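Side-chain contact in protein Thf1 (Thermosynechococcus elongatus, PDB 5MJR), which associates with the FtsH protease complex involved in photosystem II repair and may take part in the biogenesis of photosynthetic membranes: residues V154-F159 against L184-V189. Residues are numbered along the deposited sequence; the frame is centred on the assembly and turned at random.
Sequences VGLYAF and LPIEKV. With SO4 (sulfate ion), chain B.
Leu156, in the middle of helix 150-162, faces Leu184 to Val189, where the chain turns into helix 186-198, with Pro185 at the N-cap position and Val189 N hydrogen-bonded back to Pro185 O at 3.0 Å. CD2 of Leu156 does all the touching from helix 150-162. With CG anti to the backbone N (chi1 179°), Leu156 reaches out of its helix and presents CD2 to three methyls. The closest approach is Leu156 CD2 to Val189 CG1, 3.9 Å, and these two side chains cross at about a right angle. Leu184 runs past Leu156 in the opposite direction, its CD2 lying 4.1 Å from Leu156 CD2. Ile186 contributes only the end of its longer branch, CD1, at 4.2 Å from Leu156 CD2. The contact is thus small, wholly apolar and buried. On the outer side of the same turn, the extended, exposed Lys188 donates a hydrogen bond from NZ to O1 of a sulfate, 2.6 Å; the ion, probably from the crystallisation liquor, is also hydrogen-bonded to Arg191 NH1. Leu175 of helix 171-178 touches Leu156, Ile186 and Val189, joining three helices in one hydrophobic cluster, while Val154 and Ala158 pack on helix 67-80.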
ATOM      1  N   VAL A 154      -5.341  -0.984  -1.042  1.00 10.39           N
ATOM      2  CA  VAL A 154      -4.487  -2.088  -0.659  1.00  9.65           C
ATOM      3  C   VAL A 154      -4.125  -1.963   0.809  1.00  8.91           C
ATOM      4  O   VAL A 154      -4.141  -2.932   1.568  1.00 10.74           O
ATOM      5  CB  VAL A 154      -3.298  -2.259  -1.621  1.00 10.55           C
ATOM      6  CG1 VAL A 154      -2.368  -3.364  -1.115  1.00 11.78           C
ATOM      7  CG2 VAL A 154      -3.792  -2.536  -3.052  1.00 14.21           C
ATOM      8  N   GLY A 155      -3.703  -0.780   1.206  1.00  8.63           N
ATOM      9  CA  GLY A 155      -3.374  -0.535   2.576  1.00  8.78           C
ATOM     10  C   GLY A 155      -4.571  -0.850   3.538  1.00  9.11           C
ATOM     11  O   GLY A 155      -4.364  -1.440   4.607  1.00 10.01           O
ATOM     12  N   LEU A 156      -5.769  -0.347   3.159  1.00  8.59           N
ATOM     13  CA  LEU A 156      -6.953  -0.636   3.999  1.00  9.35           C
ATOM     14  C   LEU A 156      -7.142  -2.147   4.175  1.00  8.87           C
ATOM     15  O   LEU A 156      -7.349  -2.616   5.267  1.00  9.78           O
ATOM     16  CB  LEU A 156      -8.181   0.015   3.416  1.00 10.14           C
ATOM     17  CG  LEU A 156      -9.465  -0.222   4.152  1.00 11.19           C
ATOM     18  CD1 LEU A 156      -9.476   0.363   5.551  1.00 14.33           C
ATOM     19  CD2 LEU A 156     -10.672   0.200   3.396  1.00 15.26           C
ATOM     20  N   TYR A 157      -7.036  -2.901   3.092  1.00  9.32           N
ATOM     21  CA  TYR A 157      -7.199  -4.347   3.173  1.00  9.64           C
ATOM     22  C   TYR A 157      -6.187  -4.982   4.095  1.00  9.54           C
ATOM     23  O   TYR A 157      -6.533  -5.855   4.929  1.00 11.38           O
ATOM     24  CB  TYR A 157      -7.119  -4.919   1.755  1.00 11.47           C
ATOM     25  CG  TYR A 157      -7.367  -6.402   1.791  1.00 15.25           C
ATOM     26  CD1 TYR A 157      -8.611  -6.962   1.856  1.00 18.68           C
ATOM     27  CD2 TYR A 157      -6.291  -7.266   1.650  1.00 21.20           C
ATOM     28  CE1 TYR A 157      -8.773  -8.334   1.754  1.00 23.11           C
ATOM     29  CE2 TYR A 157      -6.435  -8.650   1.597  1.00 26.52           C
ATOM     30  CZ  TYR A 157      -7.687  -9.169   1.691  1.00 25.30           C
ATOM     31  OH  TYR A 157      -7.825 -10.546   1.600  1.00 35.16           O
ATOM     32  N   ALA A 158      -4.936  -4.538   4.004  1.00  9.55           N
ATOM     33  CA  ALA A 158      -3.918  -5.094   4.907  1.00 10.72           C
ATOM     34  C   ALA A 158      -4.176  -4.808   6.354  1.00  9.84           C
ATOM     35  O   ALA A 158      -3.976  -5.645   7.213  1.00 11.52           O
ATOM     36  CB  ALA A 158      -2.515  -4.594   4.506  1.00 11.68           C
ATOM     37  N   PHE A 159      -4.672  -3.584   6.624  1.00  9.58           N
ATOM     38  CA  PHE A 159      -5.110  -3.300   7.990  1.00  9.81           C
ATOM     39  C   PHE A 159      -6.244  -4.183   8.433  1.00  9.51           C
ATOM     40  O   PHE A 159      -6.178  -4.729   9.558  1.00 11.11           O
ATOM     41  CB  PHE A 159      -5.514  -1.816   8.028  1.00  9.53           C
ATOM     42  CG  PHE A 159      -6.413  -1.460   9.189  1.00  8.46           C
ATOM     43  CD1 PHE A 159      -6.020  -1.682  10.517  1.00 10.45           C
ATOM     44  CD2 PHE A 159      -7.663  -0.956   9.000  1.00 10.87           C
ATOM     45  CE1 PHE A 159      -6.851  -1.357  11.572  1.00 11.04           C
ATOM     46  CE2 PHE A 159      -8.527  -0.670  10.063  1.00 12.85           C
ATOM     47  CZ  PHE A 159      -8.106  -0.889  11.324  1.00 10.77           C
ATOM     48  N   LEU A 184     -12.577   8.029   3.158  1.00 14.98           N
ATOM     49  CA  LEU A 184     -11.979   7.268   2.089  1.00 16.41           C
ATOM     50  C   LEU A 184     -13.108   6.801   1.157  1.00 19.40           C
ATOM     51  O   LEU A 184     -14.147   6.345   1.616  1.00 22.07           O
ATOM     52  CB  LEU A 184     -11.185   6.103   2.710  1.00 17.85           C
ATOM     53  CG  LEU A 184     -10.229   5.333   1.951  1.00 18.98           C
ATOM     54  CD1 LEU A 184      -9.035   6.060   1.475  1.00 16.75           C
ATOM     55  CD2 LEU A 184      -9.843   4.110   2.715  1.00 19.61           C
ATOM     56  N   PRO A 185     -12.953   6.886  -0.170  1.00 15.22           N
ATOM     57  CA  PRO A 185     -14.115   6.584  -1.060  1.00 16.86           C
ATOM     58  C   PRO A 185     -14.296   5.093  -1.248  1.00 13.43           C
ATOM     59  O   PRO A 185     -13.646   4.374  -2.050  1.00 15.05           O
ATOM     60  CB  PRO A 185     -13.698   7.257  -2.370  1.00 17.24           C
ATOM     61  CG  PRO A 185     -12.198   7.187  -2.324  1.00 17.94           C
ATOM     62  CD  PRO A 185     -11.836   7.448  -0.919  1.00 15.00           C
ATOM     63  N   ILE A 186     -15.200   4.567  -0.441  1.00 16.00           N
ATOM     64  CA  ILE A 186     -15.355   3.114  -0.332  1.00 15.49           C
ATOM     65  C   ILE A 186     -15.831   2.466  -1.687  1.00 15.43           C
ATOM     66  O   ILE A 186     -15.447   1.323  -1.961  1.00 14.38           O
ATOM     67  CB  ILE A 186     -16.289   2.713   0.855  1.00 18.77           C
ATOM     68  CG1 ILE A 186     -15.534   2.885   2.215  1.00 18.65           C
ATOM     69  CG2 ILE A 186     -16.686   1.277   0.811  1.00 18.02           C
ATOM     70  CD1 ILE A 186     -14.318   2.001   2.424  1.00 20.46           C
ATOM     71  N   GLU A 187     -16.559   3.179  -2.550  1.00 17.97           N
ATOM     72  CA  GLU A 187     -16.898   2.531  -3.824  1.00 17.91           C
ATOM     73  C   GLU A 187     -15.680   2.288  -4.721  1.00 15.04           C
ATOM     74  O   GLU A 187     -15.580   1.280  -5.421  1.00 17.28           O
ATOM     75  CB  GLU A 187     -18.041   3.207  -4.616  1.00 25.56           C
ATOM     76  CG  GLU A 187     -19.444   3.118  -3.931  1.00 31.03           C
ATOM     77  CD  GLU A 187     -19.893   1.653  -3.653  1.00 47.03           C
ATOM     78  OE1 GLU A 187     -20.082   0.911  -4.667  1.00 59.67           O
ATOM     79  OE2 GLU A 187     -20.052   1.266  -2.435  1.00 60.02           O
ATOM     80  N   LYS A 188     -14.739   3.236  -4.697  1.00 15.22           N
ATOM     81  CA  LYS A 188     -13.451   3.037  -5.352  1.00 14.68           C
ATOM     82  C   LYS A 188     -12.578   2.006  -4.680  1.00 14.23           C
ATOM     83  O   LYS A 188     -11.956   1.191  -5.372  1.00 13.65           O
ATOM     84  CB  LYS A 188     -12.684   4.390  -5.351  1.00 16.01           C
ATOM     85  CG  LYS A 188     -13.368   5.446  -6.140  1.00 19.16           C
ATOM     86  CD  LYS A 188     -12.461   6.688  -6.199  1.00 22.12           C
ATOM     87  CE  LYS A 188     -13.146   7.713  -7.023  1.00 24.98           C
ATOM     88  NZ  LYS A 188     -12.343   8.907  -7.219  1.00 29.45           N
ATOM     89  N   VAL A 189     -12.620   1.908  -3.351  1.00 13.15           N
ATOM     90  CA  VAL A 189     -11.955   0.837  -2.651  1.00 12.54           C
ATOM     91  C   VAL A 189     -12.456  -0.537  -3.120  1.00 11.56           C
ATOM     92  O   VAL A 189     -11.658  -1.455  -3.356  1.00 12.98           O
ATOM     93  CB  VAL A 189     -12.038   0.994  -1.144  1.00 12.59           C
ATOM     94  CG1 VAL A 189     -11.525  -0.204  -0.389  1.00 13.82           C
ATOM     95  CG2 VAL A 189     -11.301   2.247  -0.670  1.00 13.44           C
TER
HETATM   96  S   SO4 B1000      -9.835   7.283  -9.429  1.00 25.24           S
HETATM   97  O1  SO4 B1000     -10.039   8.368  -8.407  1.00 26.92           O
HETATM   98  O2  SO4 B1000     -11.178   6.699  -9.749  1.00 34.46           O
HETATM   99  O3  SO4 B1000      -8.934   6.271  -8.788  1.00 25.45           O
HETATM  100  O4  SO4 B1000      -9.258   7.720 -10.684  1.00 37.45           O